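Side-chain contacts in cytolethal distending toxin subunit B (Escherichia coli, PDB 2F1N), which nicks DNA as the endonuclease subunit of a three-part toxin, very probably causing DNA damage in intoxicated cells that arrests the cell cycle at G2/M: residues A[21-26]-A[31-36]; A[66-71]-A[114-119]; A[81-86]-A[90-95]. One frame throughout, in Å; residues are numbered along the deposited sequence.

Interaction 1: residues A[21-26]-A[31-36]; sequences WNLQGA and ESKWNI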
loop_
_atom_site.group_PDB
_atom_site.type_symbol
_atom_site.label_atom_id
_atom_site.label_comp_id
_atom_site.label_asym_id
_atom_site.label_seq_id
_atom_site.Cartn_x
_atom_site.Cartn_y
_atom_site.Cartn_z
ATOM N N TRP A 21 -3.685 -1.028 5.390
ATOM C CA TRP A 21 -4.979 -1.138 6.027
ATOM C C TRP A 21 -6.134 -0.880 5.052
ATOM O O TRP A 21 -6.168 0.145 4.369
ATOM C CB TRP A 21 -5.018 -0.109 7.189
ATOM C CG TRP A 21 -6.239 -0.292 8.088
ATOM C CD1 TRP A 21 -6.897 -1.463 8.346
ATOM C CD2 TRP A 21 -6.956 0.736 8.790
ATOM N NE1 TRP A 21 -7.975 -1.231 9.189
ATOM C CE2 TRP A 21 -8.027 0.114 9.470
ATOM C CE3 TRP A 21 -6.789 2.130 8.928
ATOM C CZ2 TRP A 21 -8.923 0.834 10.280
ATOM C CZ3 TRP A 21 -7.670 2.845 9.709
ATOM C CH2 TRP A 21 -8.729 2.194 10.390
ATOM N N ASN A 22 -7.076 -1.821 4.968
ATOM C CA ASN A 22 -8.287 -1.574 4.215
ATOM C C ASN A 22 -9.274 -1.026 5.245
ATOM O O ASN A 22 -9.700 -1.742 6.165
ATOM C CB ASN A 22 -8.778 -2.907 3.621
ATOM C CG ASN A 22 -10.114 -2.805 2.892
ATOM O OD1 ASN A 22 -10.896 -1.919 3.149
ATOM N ND2 ASN A 22 -10.380 -3.749 1.996
ATOM N N LEU A 23 -9.574 0.256 5.143
ATOM C CA LEU A 23 -10.346 0.871 6.206
ATOM C C LEU A 23 -11.839 0.848 5.933
ATOM O O LEU A 23 -12.612 1.330 6.786
ATOM C CB LEU A 23 -9.804 2.245 6.594
ATOM C CG LEU A 23 -9.735 3.424 5.644
ATOM C CD1 LEU A 23 -11.139 4.048 5.526
ATOM C CD2 LEU A 23 -8.756 4.463 6.128
ATOM N N GLN A 24 -12.240 0.243 4.809
ATOM C CA GLN A 24 -13.659 0.024 4.500
ATOM C C GLN A 24 -14.427 1.326 4.653
ATOM O O GLN A 24 -15.488 1.372 5.314
ATOM C CB GLN A 24 -14.223 -1.082 5.397
ATOM C CG GLN A 24 -13.735 -2.455 4.969
ATOM C CD GLN A 24 -14.579 -3.603 5.589
ATOM O OE1 GLN A 24 -15.008 -3.516 6.743
ATOM N NE2 GLN A 24 -14.842 -4.632 4.799
ATOM N N GLY A 25 -13.888 2.363 4.000
ATOM C CA GLY A 25 -14.359 3.715 4.139
ATOM C C GLY A 25 -15.238 4.041 2.950
ATOM O O GLY A 25 -15.222 3.356 1.922
ATOM N N ALA A 26 -15.957 5.148 3.091
ATOM C CA ALA A 26 -16.851 5.647 2.060
ATOM C C ALA A 26 -16.571 7.131 2.027
ATOM O O ALA A 26 -16.284 7.721 3.078
ATOM C CB ALA A 26 -18.303 5.420 2.478
ATOM N N GLU A 31 -13.996 10.802 8.054
ATOM C CA GLU A 31 -13.196 11.744 8.832
ATOM C C GLU A 31 -12.536 11.119 10.071
ATOM O O GLU A 31 -11.349 11.370 10.322
ATOM C CB GLU A 31 -13.984 13.017 9.207
ATOM C CG GLU A 31 -14.265 13.900 7.981
ATOM C CD GLU A 31 -15.625 14.619 8.002
ATOM O OE1 GLU A 31 -15.865 15.439 8.945
ATOM O OE2 GLU A 31 -16.447 14.371 7.054
ATOM N N SER A 32 -13.271 10.312 10.834
ATOM C CA SER A 32 -12.678 9.695 12.028
ATOM C C SER A 32 -11.620 8.670 11.692
ATOM O O SER A 32 -10.572 8.638 12.317
ATOM C CB SER A 32 -13.732 9.085 12.963
ATOM O OG SER A 32 -14.476 10.134 13.579
ATOM N N LYS A 33 -11.897 7.834 10.698
ATOM C CA LYS A 33 -10.928 6.829 10.312
ATOM C C LYS A 33 -9.624 7.479 9.887
ATOM O O LYS A 33 -8.566 6.934 10.204
ATOM C CB LYS A 33 -11.463 5.923 9.229
ATOM C CG LYS A 33 -12.436 4.885 9.807
ATOM C CD LYS A 33 -13.213 4.199 8.697
ATOM C CE LYS A 33 -14.101 3.102 9.328
ATOM N NZ LYS A 33 -14.778 2.243 8.327
ATOM N N TRP A 34 -9.691 8.624 9.197
ATOM C CA TRP A 34 -8.449 9.358 8.903
ATOM C C TRP A 34 -7.902 10.140 10.093
ATOM O O TRP A 34 -6.766 9.929 10.483
ATOM C CB TRP A 34 -8.614 10.282 7.710
ATOM C CG TRP A 34 -8.491 9.532 6.415
ATOM C CD1 TRP A 34 -9.513 8.947 5.670
ATOM C CD2 TRP A 34 -7.281 9.327 5.668
ATOM N NE1 TRP A 34 -8.985 8.356 4.544
ATOM C CE2 TRP A 34 -7.630 8.595 4.500
ATOM C CE3 TRP A 34 -5.932 9.648 5.902
ATOM C CZ2 TRP A 34 -6.685 8.186 3.549
ATOM C CZ3 TRP A 34 -4.993 9.310 4.918
ATOM C CH2 TRP A 34 -5.376 8.569 3.771
ATOM N N ASN A 35 -8.727 11.029 10.688
ATOM C CA ASN A 35 -8.198 11.972 11.706
ATOM C C ASN A 35 -7.804 11.310 13.005
ATOM O O ASN A 35 -6.910 11.811 13.696
ATOM C CB ASN A 35 -9.136 13.168 12.005
ATOM C CG ASN A 35 -8.415 14.329 12.779
ATOM O OD1 ASN A 35 -7.279 14.742 12.459
ATOM N ND2 ASN A 35 -9.096 14.861 13.814
ATOM N N ILE A 36 -8.445 10.179 13.309
ATOM C CA ILE A 36 -8.041 9.382 14.473
ATOM C C ILE A 36 -7.194 8.162 14.135
ATOM O O ILE A 36 -6.044 8.093 14.543
ATOM C CB ILE A 36 -9.280 8.983 15.339
ATOM C CG1 ILE A 36 -10.165 10.203 15.553
ATOM C CG2 ILE A 36 -8.817 8.351 16.677
ATOM C CD1 ILE A 36 -9.552 11.252 16.428
#
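Lys33 reaches from the first turn of helix 31-42 to the backbone at Leu23 and Gln24, where its ammonium meets the carbonyl of Leu23. Its CG lies beside the backbone N (chi1 -77°), and from there the chain runs out fully extended, carrying NZ to 2.8 Å from Leu23 O, almost straight in line with that C=O bond. A weak second bond joins NZ to Gln24 O (3.2 Å), and Ser251 O is a further acceptor. The methylene shaft is used as well: Lys33 CD rests 3.8 Å from Leu23 CD1, the two side chains meeting at a slant. Leu23 has its CG wedged between its own N and carbonyl carbon (chi1 62°), which splits its methyls between two neighbours. CD1 goes to the lysine shaft, while CD2 sits over one face of the Trp34 indole, near its rim and 4.2 Å from Trp34 NE1. Leu23 CB lies over one face of the Trp21 ring, toward its rim, and the edge of that ring, through CZ3, approaches Lys33 O. Both indole N-H groups are hydrogen-bonded outside the two segments, Trp21 NE1 to His254 O and Trp34 NE1 to Ala56 O. This is the first strand-to-helix step of the beta-alpha-beta unit 18-25, 31-42, 50-56 in a DNase I-like fold. Asn22 OD1 takes Gln24 N in an Asx turn, and its ND2 binds Glu55 and Asp185. With three carbonyl oxygens gathered on one ammonium, the lysine is probably kept protonated, and it ties the backbone at Leu23 and Gln24, next to Asn22, to the helix.

Interaction 2: residues A[66-71]-A[114-119]; sequences TGRVIP and NRRADE. Unlike the reference sequence in segment 66-71: Arg68 (reference Thr), Val69 (reference Leu).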
loop_
_atom_site.group_PDB
_atom_site.type_symbol
_atom_site.label_atom_id
_atom_site.label_comp_id
_atom_site.label_asym_id
_atom_site.label_seq_id
_atom_site.Cartn_x
_atom_site.Cartn_y
_atom_site.Cartn_z
ATOM N N THR A 66 -1.023 19.831 -3.204
ATOM C CA THR A 66 0.145 20.669 -3.439
ATOM C C THR A 66 0.181 21.246 -4.840
ATOM O O THR A 66 0.979 22.160 -5.093
ATOM C CB THR A 66 1.409 19.819 -3.294
ATOM O OG1 THR A 66 1.321 18.730 -4.219
ATOM C CG2 THR A 66 1.479 19.176 -1.901
ATOM N N GLY A 67 -0.594 20.657 -5.743
ATOM C CA GLY A 67 -0.640 21.027 -7.153
ATOM C C GLY A 67 0.435 20.273 -7.945
ATOM O O GLY A 67 0.621 20.538 -9.141
ATOM N N ARG A 68 1.089 19.296 -7.310
ATOM C CA ARG A 68 2.124 18.521 -8.023
ATOM C C ARG A 68 1.546 17.902 -9.312
ATOM O O ARG A 68 0.415 17.327 -9.319
ATOM C CB ARG A 68 2.674 17.396 -7.115
ATOM C CG ARG A 68 3.700 16.495 -7.787
ATOM C CD ARG A 68 4.325 15.552 -6.795
ATOM N NE ARG A 68 5.374 14.687 -7.350
ATOM C CZ ARG A 68 6.246 14.027 -6.602
ATOM N NH1 ARG A 68 6.232 14.129 -5.228
ATOM N NH2 ARG A 68 7.149 13.277 -7.233
ATOM N N VAL A 69 2.295 18.036 -10.412
ATOM C CA VAL A 69 1.859 17.425 -11.692
ATOM C C VAL A 69 2.335 15.976 -11.768
ATOM O O VAL A 69 3.541 15.698 -11.737
ATOM C CB VAL A 69 2.221 18.302 -12.943
ATOM C CG1 VAL A 69 1.823 19.774 -12.712
ATOM C CG2 VAL A 69 3.649 18.244 -13.225
ATOM N N ILE A 70 1.395 15.045 -11.792
ATOM C CA ILE A 70 1.717 13.624 -11.725
ATOM C C ILE A 70 1.304 12.949 -13.022
ATOM O O ILE A 70 0.090 12.927 -13.364
ATOM C CB ILE A 70 0.981 12.930 -10.531
ATOM C CG1 ILE A 70 1.415 13.548 -9.190
ATOM C CG2 ILE A 70 1.267 11.445 -10.528
ATOM C CD1 ILE A 70 0.484 13.114 -7.932
ATOM N N PRO A 71 2.260 12.374 -13.749
ATOM C CA PRO A 71 1.893 11.701 -15.008
ATOM C C PRO A 71 1.009 10.511 -14.691
ATOM O O PRO A 71 1.256 9.779 -13.718
ATOM C CB PRO A 71 3.246 11.282 -15.624
ATOM C CG PRO A 71 4.289 12.047 -14.891
ATOM C CD PRO A 71 3.720 12.328 -13.495
ATOM N N ASN A 114 5.830 9.716 5.370
ATOM C CA ASN A 114 6.468 10.829 6.115
ATOM C C ASN A 114 7.605 11.517 5.351
ATOM O O ASN A 114 8.240 12.452 5.888
ATOM C CB ASN A 114 6.944 10.377 7.494
ATOM C CG ASN A 114 7.915 9.225 7.456
ATOM O OD1 ASN A 114 8.500 8.894 6.437
ATOM N ND2 ASN A 114 8.145 8.644 8.639
ATOM N N ARG A 115 7.811 11.087 4.107
ATOM C CA ARG A 115 8.725 11.753 3.184
ATOM C C ARG A 115 7.975 12.049 1.877
ATOM O O ARG A 115 7.217 11.207 1.408
ATOM C CB ARG A 115 9.943 10.843 2.903
ATOM C CG ARG A 115 10.808 10.587 4.150
ATOM C CD ARG A 115 12.175 9.877 3.899
ATOM N NE ARG A 115 13.164 10.693 3.156
ATOM C CZ ARG A 115 14.395 11.063 3.593
ATOM N NH1 ARG A 115 14.843 10.733 4.805
ATOM N NH2 ARG A 115 15.190 11.789 2.800
ATOM N N ARG A 116 8.210 13.200 1.273
ATOM C CA ARG A 116 7.695 13.411 -0.070
ATOM C C ARG A 116 8.148 12.338 -1.040
ATOM O O ARG A 116 9.348 11.963 -1.070
ATOM C CB ARG A 116 8.109 14.796 -0.582
ATOM C CG ARG A 116 7.752 15.140 -2.058
ATOM C CD ARG A 116 8.412 16.513 -2.500
ATOM N NE ARG A 116 7.983 16.974 -3.840
ATOM C CZ ARG A 116 8.474 16.564 -5.020
ATOM N NH1 ARG A 116 9.453 15.667 -5.093
ATOM N NH2 ARG A 116 7.947 17.048 -6.139
ATOM N N ALA A 117 7.238 11.885 -1.892
ATOM C CA ALA A 117 7.610 10.894 -2.893
ATOM C C ALA A 117 8.601 11.512 -3.879
ATOM O O ALA A 117 8.387 12.632 -4.361
ATOM C CB ALA A 117 6.343 10.474 -3.690
ATOM N N ASP A 118 9.692 10.809 -4.175
ATOM C CA ASP A 118 10.560 11.255 -5.285
ATOM C C ASP A 118 9.914 11.105 -6.644
ATOM O O ASP A 118 10.181 11.879 -7.583
ATOM C CB ASP A 118 11.910 10.516 -5.237
ATOM C CG ASP A 118 12.648 10.804 -3.931
ATOM O OD1 ASP A 118 12.576 11.951 -3.435
ATOM O OD2 ASP A 118 13.314 9.961 -3.310
ATOM N N GLU A 119 9.085 10.079 -6.759
ATOM C CA GLU A 119 8.416 9.769 -8.025
ATOM C C GLU A 119 7.085 9.096 -7.663
ATOM O O GLU A 119 6.971 8.432 -6.630
ATOM C CB GLU A 119 9.322 8.847 -8.888
ATOM C CG GLU A 119 8.929 8.648 -10.332
ATOM C CD GLU A 119 9.995 7.921 -11.141
ATOM O OE1 GLU A 119 10.941 7.297 -10.576
ATOM O OE2 GLU A 119 9.852 7.975 -12.360
#
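Arg68 carries the 66-71 side of this contact, laying its guanidinium on that of Arg116 and sending its N-H groups to the carbonyl of Ala117. The approach begins two residues earlier, where Thr66 OG1 accepts the backbone N of Arg68 at 3.2 Å in an ST turn and also bonds to Glu79. Gly67, with positive phi, lets the chain turn between them. Arg68 then stretches straight out: CG lies anti to the backbone N (chi1 177°), and the rest stays extended as far as NE. At the tip NH1 donates to Ala117 O over 2.8 Å, with an N-H...O angle of 157° and the oxygen almost exactly in the guanidinium plane. NH2 adds a weak bond to the same oxygen (3.2 Å), so one carbonyl is shared by two donors. Asp118 O and Glu119 N also line this edge. The setting is the seam of the DNase I-like two-sheet fold: 66-71 leaves the edge strand 64-65 of the larger sheet, and 114-119 crosses from strand 109-113 of that sheet to strand 119-123 of the other, where Asp118 and Glu119 form a classic beta bulge opposite Arg137. Arg116 comes from the opposite direction, also extended, and its guanidinium is stacked on that of Arg68 with centres 3.7 Å apart and planes 5° apart. Arg68 NH1 stands over the middle of the Arg116 group, 3.3 Å from Arg116 CZ. Glu79 makes a salt bridge to Arg68 NH1 and also touches the Arg116 side chain, which would help this cationic pair to lie so close. Arg68 also touches Val120 of strand 119-123.

Interaction 3: residues A[81-86]-A[90-95]; sequences IWNLST and PQQVYI
Ile81 and Tyr94 share the same first torsion (chi1 -75° in each), which sets CG1 and the ring side by side beside their backbone nitrogens, pointing the same way, with Ile81 CG1 3.3 Å from Tyr94 CE2. Trp82 takes the other course: its CG is anti to N (chi1 -175°), and the indole stands off the sheet on the Val93 side, with CE3 3.6 Å from Val93 CG2 and 3.7 Å from Ile95 CD1. Leu84 folds back from beyond the strand end and places CD2 over the centre of one indole face, 3.5 Å above its plane, while its CD1 touches Val93 CG1, the two side chains crossing at about a right angle. These residues belong to the beta hairpin of strands 78-83 and 92-98. Trp82 and Val93 form an antiparallel hydrogen-bonded pair, joined by Trp82 N to Val93 O at 2.8 Å and by Val93 N to Trp82 O at 2.9 Å, and flanked here by the non-hydrogen-bonded pairs Ile81-Tyr94 and Asn83-Gln92. On the Trp82-Val93 face, Ile42 of helix 31-42 packs against Trp82, Leu84 and Val93. On the other face the Gln92 amide slants across Ile81, its OE1 3.6 Å from Ile81 CG2. Toward the turn, Gln91 O accepts Leu84 N at 2.8 Å and, weakly, Ser85 N, and Ser85 OG in turn bonds to Asn87 N.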
loop_
_atom_site.group_PDB
_atom_site.type_symbol
_atom_site.label_atom_id
_atom_site.label_comp_id
_atom_site.label_asym_id
_atom_site.label_seq_id
_atom_site.Cartn_x
_atom_site.Cartn_y
_atom_site.Cartn_z
ATOM N N ILE A 81 -0.593 17.601 1.192
ATOM C CA ILE A 81 0.159 17.713 2.407
ATOM C C ILE A 81 -0.803 17.785 3.573
ATOM O O ILE A 81 -1.801 18.521 3.538
ATOM C CB ILE A 81 1.171 18.923 2.369
ATOM C CG1 ILE A 81 2.337 18.530 1.475
ATOM C CG2 ILE A 81 1.798 19.203 3.768
ATOM C CD1 ILE A 81 3.344 19.674 1.115
ATOM N N TRP A 82 -0.478 17.027 4.617
ATOM C CA TRP A 82 -1.359 16.929 5.788
ATOM C C TRP A 82 -0.547 17.355 6.987
ATOM O O TRP A 82 0.385 16.660 7.441
ATOM C CB TRP A 82 -1.908 15.492 5.922
ATOM C CG TRP A 82 -2.930 15.252 7.014
ATOM C CD1 TRP A 82 -3.733 16.183 7.657
ATOM C CD2 TRP A 82 -3.264 13.976 7.568
ATOM N NE1 TRP A 82 -4.548 15.539 8.569
ATOM C CE2 TRP A 82 -4.292 14.184 8.521
ATOM C CE3 TRP A 82 -2.819 12.663 7.323
ATOM C CZ2 TRP A 82 -4.852 13.126 9.269
ATOM C CZ3 TRP A 82 -3.411 11.585 8.050
ATOM C CH2 TRP A 82 -4.422 11.847 8.999
ATOM N N ASN A 83 -0.894 18.546 7.504
ATOM C CA ASN A 83 -0.149 19.109 8.643
ATOM C C ASN A 83 -0.701 18.488 9.907
ATOM O O ASN A 83 -1.900 18.565 10.140
ATOM C CB ASN A 83 -0.295 20.644 8.686
ATOM C CG ASN A 83 0.676 21.313 9.681
ATOM O OD1 ASN A 83 1.088 20.715 10.660
ATOM N ND2 ASN A 83 1.024 22.566 9.418
ATOM N N LEU A 84 0.148 17.847 10.707
ATOM C CA LEU A 84 -0.340 17.038 11.832
ATOM C C LEU A 84 -0.158 17.744 13.173
ATOM O O LEU A 84 -0.799 17.380 14.162
ATOM C CB LEU A 84 0.381 15.679 11.880
ATOM C CG LEU A 84 0.144 14.719 10.708
ATOM C CD1 LEU A 84 0.965 13.464 10.850
ATOM C CD2 LEU A 84 -1.362 14.342 10.617
ATOM N N SER A 85 0.754 18.714 13.209
ATOM C CA SER A 85 1.134 19.425 14.451
ATOM C C SER A 85 2.307 20.325 14.132
ATOM O O SER A 85 2.946 20.148 13.107
ATOM C CB SER A 85 1.555 18.446 15.569
ATOM O OG SER A 85 1.899 19.123 16.788
ATOM N N THR A 86 2.570 21.313 14.991
ATOM C CA THR A 86 3.795 22.116 14.860
ATOM C C THR A 86 4.753 21.905 16.041
ATOM O O THR A 86 5.517 22.809 16.410
ATOM C CB THR A 86 3.501 23.636 14.629
ATOM O OG1 THR A 86 2.431 23.796 13.682
ATOM C CG2 THR A 86 4.685 24.308 13.917
ATOM N N PRO A 90 6.814 14.063 14.082
ATOM C CA PRO A 90 6.287 13.888 12.722
ATOM C C PRO A 90 5.292 15.032 12.410
ATOM O O PRO A 90 4.105 14.885 12.656
ATOM C CB PRO A 90 5.613 12.507 12.785
ATOM C CG PRO A 90 5.337 12.224 14.222
ATOM C CD PRO A 90 6.096 13.222 15.060
ATOM N N GLN A 91 5.794 16.162 11.896
ATOM C CA GLN A 91 5.005 17.404 11.832
ATOM C C GLN A 91 4.042 17.430 10.624
ATOM O O GLN A 91 2.929 17.945 10.697
ATOM C CB GLN A 91 5.936 18.625 11.794
ATOM C CG GLN A 91 6.890 18.750 13.009
ATOM C CD GLN A 91 7.664 20.080 13.052
ATOM O OE1 GLN A 91 7.698 20.746 14.085
ATOM N NE2 GLN A 91 8.303 20.444 11.939
ATOM N N GLN A 92 4.469 16.888 9.499
ATOM C CA GLN A 92 3.557 16.797 8.349
ATOM C C GLN A 92 3.769 15.492 7.605
ATOM O O GLN A 92 4.868 14.915 7.619
ATOM C CB GLN A 92 3.784 17.938 7.373
ATOM C CG GLN A 92 3.599 19.334 7.946
ATOM C CD GLN A 92 3.493 20.373 6.848
ATOM O OE1 GLN A 92 2.497 21.115 6.775
ATOM N NE2 GLN A 92 4.512 20.435 5.996
ATOM N N VAL A 93 2.741 15.053 6.896
ATOM C CA VAL A 93 2.915 13.859 6.072
ATOM C C VAL A 93 2.357 14.155 4.680
ATOM O O VAL A 93 1.554 15.095 4.515
ATOM C CB VAL A 93 2.244 12.590 6.682
ATOM C CG1 VAL A 93 2.968 12.109 7.998
ATOM C CG2 VAL A 93 0.720 12.775 6.845
ATOM N N TYR A 94 2.745 13.339 3.715
ATOM C CA TYR A 94 2.272 13.450 2.338
ATOM C C TYR A 94 1.268 12.346 2.054
ATOM O O TYR A 94 1.468 11.196 2.427
ATOM C CB TYR A 94 3.473 13.327 1.348
ATOM C CG TYR A 94 4.314 14.578 1.328
ATOM C CD1 TYR A 94 5.299 14.774 2.279
ATOM C CD2 TYR A 94 4.094 15.540 0.348
ATOM C CE1 TYR A 94 6.078 15.966 2.277
ATOM C CE2 TYR A 94 4.844 16.684 0.306
ATOM C CZ TYR A 94 5.858 16.878 1.266
ATOM O OH TYR A 94 6.621 18.023 1.230
ATOM N N ILE A 95 0.137 12.689 1.408
ATOM C CA ILE A 95 -0.840 11.669 1.019
ATOM C C ILE A 95 -0.921 11.600 -0.480
ATOM O O ILE A 95 -1.033 12.642 -1.148
ATOM C CB ILE A 95 -2.271 12.037 1.584
ATOM C CG1 ILE A 95 -2.248 12.154 3.125
ATOM C CG2 ILE A 95 -3.275 10.936 1.152
ATOM C CD1 ILE A 95 -3.655 12.608 3.685
#

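Interactions 1 and 3 lie on the same larger sheet, centres 17 Å apart, and meet through helix 31-42: Trp34 O is 3.4 Å from Trp82 CH2, and Trp34 CZ3 is 3.8 Å from Ile95 CD1. The face bearing Ile81 and Tyr94 adjoins interaction 2, 14 Å away between centres, where Thr66 CG2 comes within 3.5 Å of Ile81 CG1 and Arg116 N within 3.5 Å of Tyr94 CD1. Hairpin 81-95 thus bridges the other two, whose own nearest atoms stay about 11 Å apart. Asn22, with Glu55 and Asp185, puts interaction 1 beside what is probably the active site, as in DNase I relatives.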